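Local coordinates for sensor protein PfeS (Pseudomonas aeruginosa, PDB 3KYZ) that probably senses a periplasmic signal through this sensor domain and, as a membrane histidine kinase, may activate its partner PfeR by phosphorylation, at residues D25-A30 against V101-P106; T55-V60 against L114-P119. All coordinates share one frame; numbering follows the deposited sequence.

Contact 1. Residues D25-A30 against V101-P106; sequences DYARQA and VSIEFP
Ala-27 faces the end of strand 100-104 and meets Ile-103 closely. Ala-27 CB lies 3.3 Å from Ile-103 CG2, tighter than usual for two carbons. CG2 is the branch that turns to the helix, because Ile-103 holds its longer arm, CG1, beside its own backbone N (chi1 -46°). Ala-27 CB is also 3.8 Å from Glu-104 O. One turn further along the helix, Ala-30 CB packs 4.0 Å from Phe-105 CE1. The Phe-105 ring lies oblique to this methyl and to the carbonyl oxygen of Ala-27. These four residues, Ala-27, Ala-30, Ile-103 and Phe-105, are buried, and the small alanines let the strand end come close to the helix. The contact between the segments is one of packing.

The other side of the contact faces solvent. Pro-106 and Arg-28 are exposed and meet at ordinary van der Waals distance. Pro-106 lays its ring against the helix backbone, with Pro-106 CG 3.7 Å from Arg-28 CA. Arg-28 adds CB to this contact, but the rest of its chain takes no part in it and bends at chi3 (57°). The guanidinium group then grips Asp-25 side-on. NE and NH2 both reach OD1. Both bonds are part of a salt bridge, with Arg-28 NH2 2.8 Å from Asp-25 OD1. OD1 lies in the guanidinium plane, but both nitrogens come from one face of the carboxylate. Gln-29 NE2 binds Asp-25 OD2 at 2.7 Å, so the carboxylate is held at both oxygens.

The contact packs helix 17-53 against an outer strand of the sensor domain's three-stranded antiparallel sheet, at the end of strand 100-104 and the turn after it. Leu-114 of the adjacent strand 113-117 also touches Ala-27. Phe-45, farther along the same long helix, packs on Ala-30, and Leu-67 from a loop covers Phe-105.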
loop_
_atom_site.group_PDB
_atom_site.type_symbol
_atom_site.label_atom_id
_atom_site.label_comp_id
_atom_site.label_asym_id
_atom_site.label_seq_id
_atom_site.Cartn_x
_atom_site.Cartn_y
_atom_site.Cartn_z
ATOM N N ASP A 25 -13.674 3.568 15.465
ATOM C CA ASP A 25 -14.343 4.815 15.807
ATOM C C ASP A 25 -13.501 6.017 15.375
ATOM O O ASP A 25 -14.042 7.038 14.955
ATOM C CB ASP A 25 -14.671 4.886 17.302
ATOM C CG ASP A 25 -15.279 6.214 17.685
ATOM O OD1 ASP A 25 -16.502 6.379 17.513
ATOM O OD2 ASP A 25 -14.527 7.102 18.130
ATOM N N TYR A 26 -12.177 5.899 15.470
ATOM C CA TYR A 26 -11.306 6.966 14.986
ATOM C C TYR A 26 -11.498 7.203 13.486
ATOM O O TYR A 26 -11.440 8.348 13.026
ATOM C CB TYR A 26 -9.833 6.663 15.258
ATOM C CG TYR A 26 -9.355 6.911 16.678
ATOM C CD1 TYR A 26 -9.795 8.016 17.414
ATOM C CD2 TYR A 26 -8.422 6.065 17.261
ATOM C CE1 TYR A 26 -9.324 8.250 18.698
ATOM C CE2 TYR A 26 -7.951 6.284 18.546
ATOM C CZ TYR A 26 -8.402 7.378 19.260
ATOM O OH TYR A 26 -7.919 7.604 20.527
ATOM N N ALA A 27 -11.712 6.130 12.724
ATOM C CA ALA A 27 -11.943 6.268 11.276
ATOM C C ALA A 27 -13.257 6.993 10.993
ATOM O O ALA A 27 -13.345 7.797 10.057
ATOM C CB ALA A 27 -11.912 4.912 10.567
ATOM N N ARG A 28 -14.272 6.712 11.808
ATOM C CA ARG A 28 -15.545 7.424 11.713
ATOM C C ARG A 28 -15.333 8.912 11.999
ATOM O O ARG A 28 -15.840 9.773 11.267
ATOM C CB ARG A 28 -16.577 6.840 12.689
ATOM C CG ARG A 28 -17.922 7.567 12.655
ATOM C CD ARG A 28 -18.776 7.259 13.878
ATOM N NE ARG A 28 -18.099 7.577 15.136
ATOM C CZ ARG A 28 -18.019 8.795 15.667
ATOM N NH1 ARG A 28 -18.557 9.832 15.045
ATOM N NH2 ARG A 28 -17.389 8.980 16.822
ATOM N N GLN A 29 -14.569 9.215 13.053
ATOM C CA GLN A 29 -14.258 10.605 13.393
ATOM C C GLN A 29 -13.445 11.274 12.289
ATOM O O GLN A 29 -13.658 12.443 11.975
ATOM C CB GLN A 29 -13.468 10.699 14.699
ATOM C CG GLN A 29 -14.206 10.256 15.939
ATOM C CD GLN A 29 -13.372 10.482 17.173
ATOM O OE1 GLN A 29 -12.738 11.533 17.322
ATOM N NE2 GLN A 29 -13.354 9.502 18.064
ATOM N N ALA A 30 -12.500 10.533 11.716
ATOM C CA ALA A 30 -11.675 11.053 10.626
ATOM C C ALA A 30 -12.553 11.435 9.438
ATOM O O ALA A 30 -12.401 12.514 8.852
ATOM C CB ALA A 30 -10.645 10.012 10.199
ATOM N N VAL A 101 -1.994 0.331 10.171
ATOM C CA VAL A 101 -3.352 -0.179 10.090
ATOM C C VAL A 101 -4.201 0.706 9.183
ATOM O O VAL A 101 -4.232 1.929 9.345
ATOM C CB VAL A 101 -3.989 -0.260 11.492
ATOM C CG1 VAL A 101 -5.399 -0.833 11.410
ATOM C CG2 VAL A 101 -3.109 -1.096 12.420
ATOM N N SER A 102 -4.865 0.072 8.217
ATOM C CA SER A 102 -5.710 0.746 7.240
ATOM C C SER A 102 -7.172 0.569 7.629
ATOM O O SER A 102 -7.644 -0.560 7.792
ATOM C CB SER A 102 -5.489 0.113 5.867
ATOM O OG SER A 102 -6.334 0.671 4.879
ATOM N N ILE A 103 -7.887 1.678 7.782
ATOM C CA ILE A 103 -9.290 1.633 8.201
ATOM C C ILE A 103 -10.135 2.536 7.303
ATOM O O ILE A 103 -10.032 3.765 7.354
ATOM C CB ILE A 103 -9.475 2.068 9.673
ATOM C CG1 ILE A 103 -8.438 1.404 10.591
ATOM C CG2 ILE A 103 -10.909 1.772 10.134
ATOM C CD1 ILE A 103 -8.326 2.059 11.982
ATOM N N GLU A 104 -10.969 1.923 6.471
ATOM C CA GLU A 104 -11.778 2.678 5.521
ATOM C C GLU A 104 -12.687 3.673 6.232
ATOM O O GLU A 104 -13.179 3.408 7.331
ATOM C CB GLU A 104 -12.638 1.722 4.684
ATOM C CG GLU A 104 -13.756 1.040 5.489
ATOM C CD GLU A 104 -14.612 0.085 4.658
ATOM O OE1 GLU A 104 -14.188 -0.283 3.548
ATOM O OE2 GLU A 104 -15.709 -0.303 5.120
ATOM N N PHE A 105 -12.921 4.814 5.600
ATOM C CA PHE A 105 -14.006 5.686 6.046
ATOM C C PHE A 105 -15.295 4.858 6.008
ATOM O O PHE A 105 -15.604 4.243 4.984
ATOM C CB PHE A 105 -14.151 6.887 5.116
ATOM C CG PHE A 105 -13.096 7.951 5.301
ATOM C CD1 PHE A 105 -12.115 7.843 6.274
ATOM C CD2 PHE A 105 -13.096 9.070 4.479
ATOM C CE1 PHE A 105 -11.161 8.847 6.430
ATOM C CE2 PHE A 105 -12.156 10.069 4.627
ATOM C CZ PHE A 105 -11.186 9.962 5.605
ATOM N N PRO A 106 -16.058 4.833 7.115
ATOM C CA PRO A 106 -17.201 3.908 7.155
ATOM C C PRO A 106 -18.388 4.309 6.273
ATOM O O PRO A 106 -19.037 3.435 5.692
ATOM C CB PRO A 106 -17.598 3.911 8.639
ATOM C CG PRO A 106 -17.107 5.238 9.163
ATOM C CD PRO A 106 -15.803 5.459 8.426
#

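Contact 2. Residues T55-V60 against L114-P119; sequences TWVALV and LVIQLP
Val-115 and Ala-58 form the hydrogen-bonded pair of this antiparallel ladder. Val-115 N reaches Ala-58 O at 2.8 Å, and Ala-58 N returns a bond to Val-115 O. Gln-117 N adds a nearly straight bond to Trp-56 O (168°). Thr-55 extends the row with its side chain. Thr-55 OG1 donates to Gln-117 O at 2.7 Å, from above the carbonyl plane; a chi1 of -165° carries the hydroxyl to that side. Water 1 links this hydroxyl to Leu-118 O. Water 2 joins Trp-56 N to Gln-117 OE1, while Gln-117 NE2 binds Leu-98 O.

These bonds join strand 57-60 to 113-117, the middle strand of the three-stranded antiparallel sheet in this Cache-clan sensor domain.

Apolar packing divides between the two faces. On one, Leu-114 CD1 touches both Val-57 CG1 (3.7 Å) and Leu-59 CD1 (3.8 Å). Val-57 and Ile-116 run alongside each other from neighbouring strands, and Thr-55 CG2 closes on Ile-116 CG1 at 3.6 Å. On the other, Val-115 CG1 meets the Trp-56 ring at its edge, 3.6 Å from Trp-56 CZ3. The indole NE1 is held by Glu-76, and His-79 packs edge-to-face with the ring.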
loop_
_atom_site.group_PDB
_atom_site.type_symbol
_atom_site.label_atom_id
_atom_site.label_comp_id
_atom_site.label_asym_id
_atom_site.label_seq_id
_atom_site.Cartn_x
_atom_site.Cartn_y
_atom_site.Cartn_z
ATOM N N THR A 55 1.606 8.443 17.865
ATOM C CA THR A 55 1.883 7.536 16.767
ATOM C C THR A 55 1.621 8.223 15.435
ATOM O O THR A 55 0.912 9.240 15.374
ATOM C CB THR A 55 1.022 6.259 16.876
ATOM O OG1 THR A 55 1.555 5.248 16.012
ATOM C CG2 THR A 55 -0.432 6.535 16.507
ATOM N N TRP A 56 2.201 7.681 14.370
ATOM C CA TRP A 56 1.996 8.249 13.044
ATOM C C TRP A 56 0.559 8.025 12.560
ATOM O O TRP A 56 0.001 6.940 12.712
ATOM C CB TRP A 56 2.990 7.666 12.042
ATOM C CG TRP A 56 2.921 8.336 10.698
ATOM C CD1 TRP A 56 3.494 9.525 10.345
ATOM C CD2 TRP A 56 2.242 7.858 9.532
ATOM N NE1 TRP A 56 3.219 9.812 9.028
ATOM C CE2 TRP A 56 2.446 8.807 8.508
ATOM C CE3 TRP A 56 1.479 6.720 9.254
ATOM C CZ2 TRP A 56 1.924 8.650 7.227
ATOM C CZ3 TRP A 56 0.965 6.564 7.986
ATOM C CH2 TRP A 56 1.189 7.524 6.984
ATOM N N VAL A 57 -0.018 9.062 11.960
ATOM C CA VAL A 57 -1.380 9.011 11.453
ATOM C C VAL A 57 -1.422 9.690 10.092
ATOM O O VAL A 57 -0.701 10.669 9.865
ATOM C CB VAL A 57 -2.352 9.763 12.406
ATOM C CG1 VAL A 57 -3.732 9.902 11.771
ATOM C CG2 VAL A 57 -2.426 9.054 13.746
ATOM N N ALA A 58 -2.251 9.176 9.185
ATOM C CA ALA A 58 -2.536 9.879 7.933
ATOM C C ALA A 58 -3.990 9.659 7.531
ATOM O O ALA A 58 -4.569 8.619 7.846
ATOM C CB ALA A 58 -1.597 9.418 6.809
ATOM N N LEU A 59 -4.582 10.652 6.874
ATOM C CA LEU A 59 -5.864 10.480 6.207
ATOM C C LEU A 59 -5.547 10.533 4.733
ATOM O O LEU A 59 -4.976 11.511 4.264
ATOM C CB LEU A 59 -6.835 11.610 6.569
ATOM C CG LEU A 59 -7.574 11.441 7.901
ATOM C CD1 LEU A 59 -6.590 11.404 9.065
ATOM C CD2 LEU A 59 -8.591 12.552 8.086
ATOM N N VAL A 60 -5.879 9.475 4.001
ATOM C CA VAL A 60 -5.533 9.447 2.575
ATOM C C VAL A 60 -6.738 9.165 1.703
ATOM O O VAL A 60 -7.690 8.501 2.131
ATOM C CB VAL A 60 -4.381 8.465 2.240
ATOM C CG1 VAL A 60 -3.128 8.808 3.040
ATOM C CG2 VAL A 60 -4.792 7.037 2.483
ATOM N N LEU A 114 -8.508 6.131 7.089
ATOM C CA LEU A 114 -7.584 6.478 8.154
ATOM C C LEU A 114 -6.464 5.445 8.159
ATOM O O LEU A 114 -6.721 4.238 8.075
ATOM C CB LEU A 114 -8.307 6.460 9.505
ATOM C CG LEU A 114 -7.420 6.610 10.748
ATOM C CD1 LEU A 114 -6.752 7.968 10.766
ATOM C CD2 LEU A 114 -8.236 6.408 12.021
ATOM N N VAL A 115 -5.223 5.917 8.221
ATOM C CA VAL A 115 -4.083 5.040 8.451
ATOM C C VAL A 115 -3.460 5.430 9.790
ATOM O O VAL A 115 -3.192 6.608 10.048
ATOM C CB VAL A 115 -3.035 5.143 7.326
ATOM C CG1 VAL A 115 -1.827 4.247 7.639
ATOM C CG2 VAL A 115 -3.658 4.753 5.994
ATOM N N ILE A 116 -3.254 4.446 10.655
ATOM C CA ILE A 116 -2.637 4.702 11.949
ATOM C C ILE A 116 -1.594 3.631 12.217
ATOM O O ILE A 116 -1.878 2.445 12.079
ATOM C CB ILE A 116 -3.697 4.781 13.088
ATOM C CG1 ILE A 116 -3.043 5.104 14.435
ATOM C CG2 ILE A 116 -4.534 3.500 13.179
ATOM C CD1 ILE A 116 -4.055 5.591 15.470
ATOM N N GLN A 117 -0.378 4.038 12.563
ATOM C CA GLN A 117 0.598 3.044 12.991
ATOM C C GLN A 117 0.140 2.543 14.358
ATOM O O GLN A 117 -0.160 3.334 15.250
ATOM C CB GLN A 117 2.017 3.603 13.074
ATOM C CG GLN A 117 3.043 2.495 13.310
ATOM C CD GLN A 117 4.476 2.921 13.057
ATOM O OE1 GLN A 117 4.815 4.097 13.170
ATOM N NE2 GLN A 117 5.327 1.956 12.703
ATOM N N LEU A 118 0.051 1.230 14.512
ATOM C CA LEU A 118 -0.530 0.656 15.725
ATOM C C LEU A 118 0.184 1.167 16.971
ATOM O O LEU A 118 1.397 1.048 17.069
ATOM C CB LEU A 118 -0.439 -0.872 15.686
ATOM C CG LEU A 118 -1.259 -1.573 16.766
ATOM C CD1 LEU A 118 -2.749 -1.431 16.476
ATOM C CD2 LEU A 118 -0.868 -3.033 16.858
ATOM N N PRO A 119 -0.563 1.743 17.927
ATOM C CA PRO A 119 0.078 2.108 19.197
ATOM C C PRO A 119 0.680 0.883 19.882
ATOM O O PRO A 119 0.067 -0.183 19.891
ATOM C CB PRO A 119 -1.086 2.658 20.030
ATOM C CG PRO A 119 -2.040 3.190 19.018
ATOM C CD PRO A 119 -1.958 2.214 17.857
HETATM O O HOH W 1 3.130 3.215 16.905
HETATM O O HOH W 2 4.638 6.117 15.008
#

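Overall arrangement
The two contacts lie about 10 Å apart, centre to centre, and share one sheet. Strand 113-117 runs between strands 57-60 and 100-104, so contact 2 builds one side of it. Backbone pairs Ile-103 with Leu-114 and Val-101 with Ile-116 probably hydrogen-bond on the other side, tying the contacts together. Leu-114 also packs on Tyr-26 of helix 17-53. Along the chain the segments alternate: 25-30, 55-60, 101-106, then 114-119. The crossed order ties the early helix and strand to the two late strands. Together the contacts unite helix and sheet in the sensor domain, predicted to be periplasmic and one part of a longer kinase.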